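Alkaline phosphatase (Antarctic bacterium, PDB 2W5V) probably hydrolyses phosphate monoesters as an alkaline phosphatase, working with bound zinc and magnesium ions. Local coordinates at residues 32-37 with 293-298; 351-356 with 367-372. The protein carries 1 engineered substitution. All coordinates share one frame; numbering follows the deposited sequence.

How the contacts relate
The two contacts lie side by side, their centres about 9 Å apart, on the same side of the chain's centre. Contact 1 joins the starts of two parallel strands in the middle of the main sheet. Contact 2 sets the C-terminal helix 362-371 against a loop, and that helix covers one face of the sheet. They meet directly: Ile297 CD1 lies 3.5 Å from Phe354 CZ, and Pro34 CD lies 3.2 Å from Val370 O. Strand 294-299 runs on toward the zinc ligands Asp301 and His302. The side chain of Ile297 is still about 12 Å from that of Asp301, and contact 2 lies away from the annotated sites.

Contact 1 (32-37 with 293-298)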
ATOM      1  N   LYS B  32       1.487 -10.795 -22.988  1.00 25.16           N
ATOM      2  CA  LYS B  32       1.612 -10.000 -24.197  1.00 27.82           C
ATOM      3  C   LYS B  32       2.838  -9.107 -24.083  1.00 29.67           C
ATOM      4  O   LYS B  32       3.319  -8.835 -22.985  1.00 26.18           O
ATOM      5  CB  LYS B  32       0.367  -9.143 -24.410  1.00 32.53           C
ATOM      6  CG  LYS B  32      -0.925  -9.931 -24.418  1.00 46.33           C
ATOM      7  CD  LYS B  32      -1.965  -9.256 -25.293  1.00 57.19           C
ATOM      8  CE  LYS B  32      -2.241  -7.835 -24.842  1.00 68.92           C
ATOM      9  NZ  LYS B  32      -3.215  -7.148 -25.741  1.00 74.62           N
ATOM     10  N   THR B  33       3.331  -8.643 -25.225  1.00 25.34           N
ATOM     11  CA  THR B  33       4.530  -7.819 -25.274  1.00 25.23           C
ATOM     12  C   THR B  33       4.195  -6.371 -25.621  1.00 19.33           C
ATOM     13  O   THR B  33       3.673  -6.098 -26.699  1.00 22.96           O
ATOM     14  CB  THR B  33       5.509  -8.381 -26.313  1.00 26.05           C
ATOM     15  OG1 THR B  33       5.836  -9.730 -25.960  1.00 27.88           O
ATOM     16  CG2 THR B  33       6.788  -7.545 -26.364  1.00 25.94           C
ATOM     17  N   PRO B  34       4.489  -5.434 -24.707  1.00 20.28           N
ATOM     18  CA  PRO B  34       4.213  -4.023 -25.004  1.00 20.02           C
ATOM     19  C   PRO B  34       5.205  -3.479 -26.015  1.00 21.55           C
ATOM     20  O   PRO B  34       6.387  -3.820 -25.948  1.00 19.22           O
ATOM     21  CB  PRO B  34       4.453  -3.314 -23.665  1.00 24.57           C
ATOM     22  CG  PRO B  34       5.090  -4.320 -22.754  1.00 22.95           C
ATOM     23  CD  PRO B  34       5.274  -5.611 -23.476  1.00 25.20           C
ATOM     24  N   LYS B  35       4.734  -2.643 -26.929  1.00 19.05           N
ATOM     25  CA  LYS B  35       5.622  -1.937 -27.847  1.00 18.88           C
ATOM     26  C   LYS B  35       6.210  -0.705 -27.169  1.00 22.36           C
ATOM     27  O   LYS B  35       7.399  -0.404 -27.310  1.00 21.12           O
ATOM     28  CB  LYS B  35       4.850  -1.525 -29.097  1.00 20.94           C
ATOM     29  CG  LYS B  35       5.601  -0.579 -30.035  1.00 25.47           C
ATOM     30  CD  LYS B  35       4.756  -0.267 -31.272  1.00 27.93           C
ATOM     31  CE  LYS B  35       5.512   0.592 -32.272  1.00 35.96           C
ATOM     32  NZ  LYS B  35       4.805   0.686 -33.580  1.00 37.29           N
ATOM     33  N   ASN B  36       5.365  -0.005 -26.419  1.00 20.22           N
ATOM     34  CA  ASN B  36       5.738   1.224 -25.728  1.00 18.71           C
ATOM     35  C   ASN B  36       5.660   1.071 -24.216  1.00 22.26           C
ATOM     36  O   ASN B  36       4.900   0.251 -23.703  1.00 19.51           O
ATOM     37  CB  ASN B  36       4.796   2.356 -26.137  1.00 20.92           C
ATOM     38  CG  ASN B  36       4.620   2.460 -27.636  1.00 29.19           C
ATOM     39  OD1 ASN B  36       5.587   2.631 -28.370  1.00 28.12           O
ATOM     40  ND2 ASN B  36       3.374   2.379 -28.096  1.00 24.25           N
ATOM     41  N   VAL B  37       6.425   1.891 -23.505  1.00 19.72           N
ATOM     42  CA  VAL B  37       6.389   1.903 -22.050  1.00 15.89           C
ATOM     43  C   VAL B  37       6.354   3.347 -21.547  1.00 17.39           C
ATOM     44  O   VAL B  37       7.128   4.192 -21.998  1.00 18.85           O
ATOM     45  CB  VAL B  37       7.626   1.221 -21.458  1.00 15.86           C
ATOM     46  CG1 VAL B  37       7.577   1.286 -19.937  1.00 18.58           C
ATOM     47  CG2 VAL B  37       7.715  -0.219 -21.925  1.00 20.83           C
ATOM     48  N   ASN B 293      -1.108  -1.038 -27.246  1.00 24.38           N
ATOM     49  CA  ASN B 293       0.236  -1.612 -27.319  1.00 23.21           C
ATOM     50  C   ASN B 293       1.182  -0.956 -26.328  1.00 23.15           C
ATOM     51  O   ASN B 293       2.403  -1.014 -26.495  1.00 23.68           O
ATOM     52  CB  ASN B 293       0.821  -1.439 -28.724  1.00 27.86           C
ATOM     53  CG  ASN B 293       0.082  -2.246 -29.769  1.00 51.66           C
ATOM     54  OD1 ASN B 293      -0.186  -3.432 -29.575  1.00 60.34           O
ATOM     55  ND2 ASN B 293      -0.244  -1.608 -30.890  1.00 59.26           N
ATOM     56  N   THR B 294       0.619  -0.323 -25.304  1.00 20.85           N
ATOM     57  CA  THR B 294       1.417   0.481 -24.381  1.00 16.08           C
ATOM     58  C   THR B 294       1.264   0.028 -22.934  1.00 19.60           C
ATOM     59  O   THR B 294       0.145  -0.135 -22.428  1.00 22.80           O
ATOM     60  CB  THR B 294       1.025   1.974 -24.474  1.00 24.68           C
ATOM     61  OG1 THR B 294       1.238   2.440 -25.812  1.00 22.77           O
ATOM     62  CG2 THR B 294       1.844   2.821 -23.504  1.00 24.32           C
ATOM     63  N   LEU B 295       2.398  -0.164 -22.274  1.00 19.21           N
ATOM     64  CA  LEU B 295       2.424  -0.512 -20.860  1.00 20.13           C
ATOM     65  C   LEU B 295       2.633   0.750 -20.034  1.00 16.61           C
ATOM     66  O   LEU B 295       3.580   1.500 -20.257  1.00 16.48           O
ATOM     67  CB  LEU B 295       3.552  -1.505 -20.587  1.00 22.75           C
ATOM     68  CG  LEU B 295       3.929  -1.723 -19.122  1.00 18.80           C
ATOM     69  CD1 LEU B 295       2.847  -2.533 -18.396  1.00 18.23           C
ATOM     70  CD2 LEU B 295       5.290  -2.400 -19.009  1.00 18.54           C
ATOM     71  N   VAL B 296       1.742   0.988 -19.086  1.00 17.02           N
ATOM     72  CA  VAL B 296       1.875   2.126 -18.192  1.00 14.72           C
ATOM     73  C   VAL B 296       2.182   1.626 -16.792  1.00 17.64           C
ATOM     74  O   VAL B 296       1.432   0.826 -16.234  1.00 17.91           O
ATOM     75  CB  VAL B 296       0.587   2.952 -18.139  1.00 19.34           C
ATOM     76  CG1 VAL B 296       0.750   4.109 -17.173  1.00 14.61           C
ATOM     77  CG2 VAL B 296       0.201   3.451 -19.535  1.00 16.99           C
ATOM     78  N   ILE B 297       3.291   2.102 -16.234  1.00 12.84           N
ATOM     79  CA  ILE B 297       3.702   1.742 -14.887  1.00 14.00           C
ATOM     80  C   ILE B 297       3.735   2.995 -14.027  1.00 13.79           C
ATOM     81  O   ILE B 297       4.304   4.011 -14.425  1.00 18.00           O
ATOM     82  CB  ILE B 297       5.113   1.127 -14.868  1.00 17.13           C
ATOM     83  CG1 ILE B 297       5.169  -0.113 -15.766  1.00 17.98           C
ATOM     84  CG2 ILE B 297       5.523   0.788 -13.436  1.00 14.54           C
ATOM     85  CD1 ILE B 297       6.570  -0.413 -16.270  1.00 17.14           C
ATOM     86  N   VAL B 298       3.115   2.919 -12.857  1.00 13.71           N
ATOM     87  CA  VAL B 298       3.097   4.038 -11.915  1.00 16.66           C
ATOM     88  C   VAL B 298       3.661   3.579 -10.579  1.00 17.13           C
ATOM     89  O   VAL B 298       3.201   2.579 -10.009  1.00 18.03           O
ATOM     90  CB  VAL B 298       1.666   4.557 -11.659  1.00 18.01           C
ATOM     91  CG1 VAL B 298       1.693   5.644 -10.592  1.00 18.64           C
ATOM     92  CG2 VAL B 298       1.027   5.089 -12.953  1.00 15.94           C
TER
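Asn36 and Thr294 pair where two parallel strands begin, and both side chains stand on the sheet face covered by helix 267-291. Asn36 ND2 gives a hydrogen bond to Thr294 OG1 at 3.1 Å, and the hydroxyl lies close to the amide plane. Asn36 chi1 (-49°) places CG beside its own backbone N, from where the amide spans the strand gap. The other end of the amide is also held, since OD1 accepts from Phe249 N on the neighbouring strand. Thr294 OG1 has a further partner in Asp291.

The backbone is joined tightly here. Asn293 O takes two N-H groups. Asn36 N comes in the carbonyl plane at 3.1 Å with a nearly straight bond (170°), and Lys35 N at 2.9 Å with a more bent one (137°). Leu295 N then bonds to Asn36 O at 2.9 Å. The strands 36-42 and 294-299 lie next to each other in the central sheet of the alkaline phosphatase fold, with helices on both faces.

On the other face Leu295 lies alongside Pro34 of the loop before the strand, CB to CB 3.7 Å, and both touch Val370 of helix 362-371. Packing is slacker further along, where Val37 CG1 reaches Ile297 CD1 at 4.2 Å.

The end of the contact at Asn293 is its solvent side. Asn293 is exposed, and its side chain meets that of Lys35 CB to CB, 4.0 Å apart. Beyond CB the Lys35 chain runs extended away from Asn293, and its NZ bonds to Asn246 O.

Contact 2 (351-356 with 367-372); sequences SEEFIG and ILKVTK
Lys369 NZ forms a salt bridge with Glu353 OE1 at 3.2 Å, and the hydrogen bond within it is weak. Glu353 OE2 is a little further from the same nitrogen, at 3.5 Å. The two side chains cross at about a right angle. Lys369 starts out toward the loop, and its extended chain carries NZ to the carboxylate at the exposed rim of the contact. In Glu353 the chain leaves with CG opposite the backbone N (chi1 -176°) and bends at chi2 (62°), which swings the carboxylate over to the lysine.

The stem of Glu353 packs as well. Its CB touches Val370 CG1 at 3.6 Å, and CG lies nearly as close to that methyl.

Further in, the contact is apolar. Phe354 CZ meets Ile367 CG1 at 4.0 Å. Val370 CG1 approaches the same ring obliquely, 4.5 Å from CE1. Leu295 and Ile297 of the central sheet also touch this ring. In addition, Lys366 NZ bonds to Glu353 O and ties the helix to the loop backbone.

The short 3-10 turn 351-353 thus flanks the C-terminal helix 362-371, which packs on the central sheet as an outer layer of an alpha/beta/alpha sandwich.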
ATOM      1  N   SER B 351       1.557  -6.084 -18.003  1.00 15.36           N
ATOM      2  CA  SER B 351       1.355  -5.456 -16.694  1.00 18.07           C
ATOM      3  C   SER B 351       1.312  -6.479 -15.548  1.00 18.29           C
ATOM      4  O   SER B 351       1.623  -6.148 -14.402  1.00 18.88           O
ATOM      5  CB  SER B 351       0.097  -4.570 -16.691  1.00 16.93           C
ATOM      6  OG  SER B 351      -1.068  -5.318 -17.007  1.00 20.75           O
ATOM      7  N   GLU B 352       0.954  -7.722 -15.857  1.00 18.70           N
ATOM      8  CA  GLU B 352       0.857  -8.762 -14.830  1.00 18.53           C
ATOM      9  C   GLU B 352       2.231  -9.082 -14.220  1.00 22.01           C
ATOM     10  O   GLU B 352       2.323  -9.603 -13.118  1.00 17.25           O
ATOM     11  CB  GLU B 352       0.240 -10.045 -15.399  1.00 33.36           C
ATOM     12  CG  GLU B 352      -1.215  -9.925 -15.860  1.00 44.85           C
ATOM     13  CD  GLU B 352      -1.388  -9.194 -17.196  1.00 54.81           C
ATOM     14  OE1 GLU B 352      -0.380  -8.882 -17.881  1.00 40.27           O
ATOM     15  OE2 GLU B 352      -2.555  -8.934 -17.563  1.00 63.12           O
ATOM     16  N   GLU B 353       3.296  -8.781 -14.955  1.00 16.09           N
ATOM     17  CA  GLU B 353       4.644  -9.038 -14.461  1.00 15.20           C
ATOM     18  C   GLU B 353       4.958  -8.237 -13.197  1.00 17.89           C
ATOM     19  O   GLU B 353       5.855  -8.599 -12.428  1.00 15.20           O
ATOM     20  CB  GLU B 353       5.674  -8.716 -15.550  1.00 21.86           C
ATOM     21  CG  GLU B 353       7.106  -9.041 -15.156  1.00 27.20           C
ATOM     22  CD  GLU B 353       7.315 -10.522 -14.877  1.00 42.21           C
ATOM     23  OE1 GLU B 353       6.701 -11.352 -15.582  1.00 37.79           O
ATOM     24  OE2 GLU B 353       8.097 -10.855 -13.958  1.00 52.26           O
ATOM     25  N   PHE B 354       4.207  -7.163 -12.966  1.00 14.98           N
ATOM     26  CA  PHE B 354       4.551  -6.235 -11.889  1.00 14.64           C
ATOM     27  C   PHE B 354       3.810  -6.457 -10.564  1.00 16.16           C
ATOM     28  O   PHE B 354       3.901  -5.616  -9.666  1.00 14.93           O
ATOM     29  CB  PHE B 354       4.378  -4.789 -12.369  1.00 15.00           C
ATOM     30  CG  PHE B 354       5.302  -4.430 -13.491  1.00 18.51           C
ATOM     31  CD1 PHE B 354       5.010  -4.808 -14.794  1.00 21.72           C
ATOM     32  CD2 PHE B 354       6.499  -3.771 -13.238  1.00 19.54           C
ATOM     33  CE1 PHE B 354       5.876  -4.506 -15.834  1.00 15.84           C
ATOM     34  CE2 PHE B 354       7.374  -3.471 -14.274  1.00 17.07           C
ATOM     35  CZ  PHE B 354       7.065  -3.846 -15.569  1.00 18.43           C
ATOM     36  N   ILE B 355       3.108  -7.580 -10.423  1.00 16.51           N
ATOM     37  CA  ILE B 355       2.389  -7.862  -9.172  1.00 14.64           C
ATOM     38  C   ILE B 355       3.308  -8.514  -8.137  1.00 16.49           C
ATOM     39  O   ILE B 355       4.491  -8.709  -8.388  1.00 15.99           O
ATOM     40  CB  ILE B 355       1.137  -8.728  -9.407  1.00 16.83           C
ATOM     41  CG1 ILE B 355       1.517 -10.139  -9.866  1.00 19.83           C
ATOM     42  CG2 ILE B 355       0.198  -8.054 -10.417  1.00 17.16           C
ATOM     43  CD1 ILE B 355       0.305 -11.023 -10.151  1.00 22.84           C
ATOM     44  N   GLY B 356       2.778  -8.840  -6.965  1.00 16.92           N
ATOM     45  CA  GLY B 356       3.617  -9.378  -5.908  1.00 14.55           C
ATOM     46  C   GLY B 356       4.527  -8.338  -5.262  1.00 15.67           C
ATOM     47  O   GLY B 356       4.351  -7.126  -5.437  1.00 17.26           O
ATOM     48  N   ILE B 367      10.797  -4.429 -16.740  1.00 15.95           N
ATOM     49  CA  ILE B 367      10.556  -3.695 -17.989  1.00 15.20           C
ATOM     50  C   ILE B 367      11.337  -4.351 -19.122  1.00 20.26           C
ATOM     51  O   ILE B 367      10.814  -4.574 -20.208  1.00 18.32           O
ATOM     52  CB  ILE B 367      10.954  -2.222 -17.891  1.00 16.00           C
ATOM     53  CG1 ILE B 367       9.981  -1.466 -16.983  1.00 16.51           C
ATOM     54  CG2 ILE B 367      10.974  -1.587 -19.275  1.00 16.48           C
ATOM     55  CD1 ILE B 367      10.481  -0.071 -16.591  1.00 15.19           C
ATOM     56  N   LEU B 368      12.594  -4.674 -18.850  1.00 20.40           N
ATOM     57  CA  LEU B 368      13.419  -5.369 -19.830  1.00 22.25           C
ATOM     58  C   LEU B 368      12.764  -6.706 -20.229  1.00 24.61           C
ATOM     59  O   LEU B 368      12.646  -7.028 -21.415  1.00 22.68           O
ATOM     60  CB  LEU B 368      14.826  -5.568 -19.253  1.00 22.30           C
ATOM     61  CG  LEU B 368      15.994  -5.866 -20.176  1.00 29.20           C
ATOM     62  CD1 LEU B 368      15.946  -4.976 -21.412  1.00 24.41           C
ATOM     63  CD2 LEU B 368      17.302  -5.676 -19.415  1.00 30.42           C
ATOM     64  N   LYS B 369      12.299  -7.463 -19.237  1.00 22.32           N
ATOM     65  CA  LYS B 369      11.688  -8.761 -19.499  1.00 26.39           C
ATOM     66  C   LYS B 369      10.452  -8.692 -20.406  1.00 25.18           C
ATOM     67  O   LYS B 369      10.341  -9.448 -21.366  1.00 27.71           O
ATOM     68  CB  LYS B 369      11.330  -9.472 -18.190  1.00 27.31           C
ATOM     69  CG  LYS B 369      10.632 -10.798 -18.407  1.00 27.71           C
ATOM     70  CD  LYS B 369      10.238 -11.458 -17.099  1.00 35.96           C
ATOM     71  CE  LYS B 369       9.448 -12.739 -17.360  1.00 43.14           C
ATOM     72  NZ  LYS B 369       9.120 -13.457 -16.095  1.00 41.97           N
ATOM     73  N   VAL B 370       9.517  -7.798 -20.102  1.00 24.08           N
ATOM     74  CA  VAL B 370       8.270  -7.766 -20.862  1.00 19.55           C
ATOM     75  C   VAL B 370       8.419  -7.171 -22.267  1.00 20.46           C
ATOM     76  O   VAL B 370       7.716  -7.581 -23.184  1.00 21.44           O
ATOM     77  CB  VAL B 370       7.116  -7.074 -20.084  1.00 19.39           C
ATOM     78  CG1 VAL B 370       6.938  -7.742 -18.727  1.00 18.70           C
ATOM     79  CG2 VAL B 370       7.378  -5.587 -19.922  1.00 20.10           C
ATOM     80  N   THR B 371       9.334  -6.222 -22.438  1.00 19.01           N
ATOM     81  CA  THR B 371       9.540  -5.603 -23.748  1.00 17.21           C
ATOM     82  C   THR B 371      10.369  -6.492 -24.667  1.00 18.20           C
ATOM     83  O   THR B 371      10.326  -6.335 -25.881  1.00 18.99           O
ATOM     84  CB  THR B 371      10.306  -4.287 -23.656  1.00 15.84           C
ATOM     85  OG1 THR B 371      11.606  -4.537 -23.102  1.00 16.47           O
ATOM     86  CG2 THR B 371       9.537  -3.262 -22.813  1.00 24.23           C
ATOM     87  N   LYS B 372      11.143  -7.397 -24.077  1.00 16.56           N
ATOM     88  CA  LYS B 372      12.031  -8.284 -24.841  1.00 20.85           C
ATOM     89  C   LYS B 372      13.123  -7.539 -25.612  1.00 22.44           C
ATOM     90  O   LYS B 372      13.690  -8.056 -26.581  1.00 20.81           O
ATOM     91  CB  LYS B 372      11.209  -9.221 -25.741  1.00 15.34           C
ATOM     92  CG  LYS B 372      10.133  -9.954 -24.917  1.00 22.11           C
ATOM     93  CD  LYS B 372       9.308 -10.957 -25.702  1.00 37.43           C
ATOM     94  CE  LYS B 372       8.289 -11.611 -24.768  1.00 46.57           C
ATOM     95  NZ  LYS B 372       7.480 -12.663 -25.440  1.00 57.87           N
TER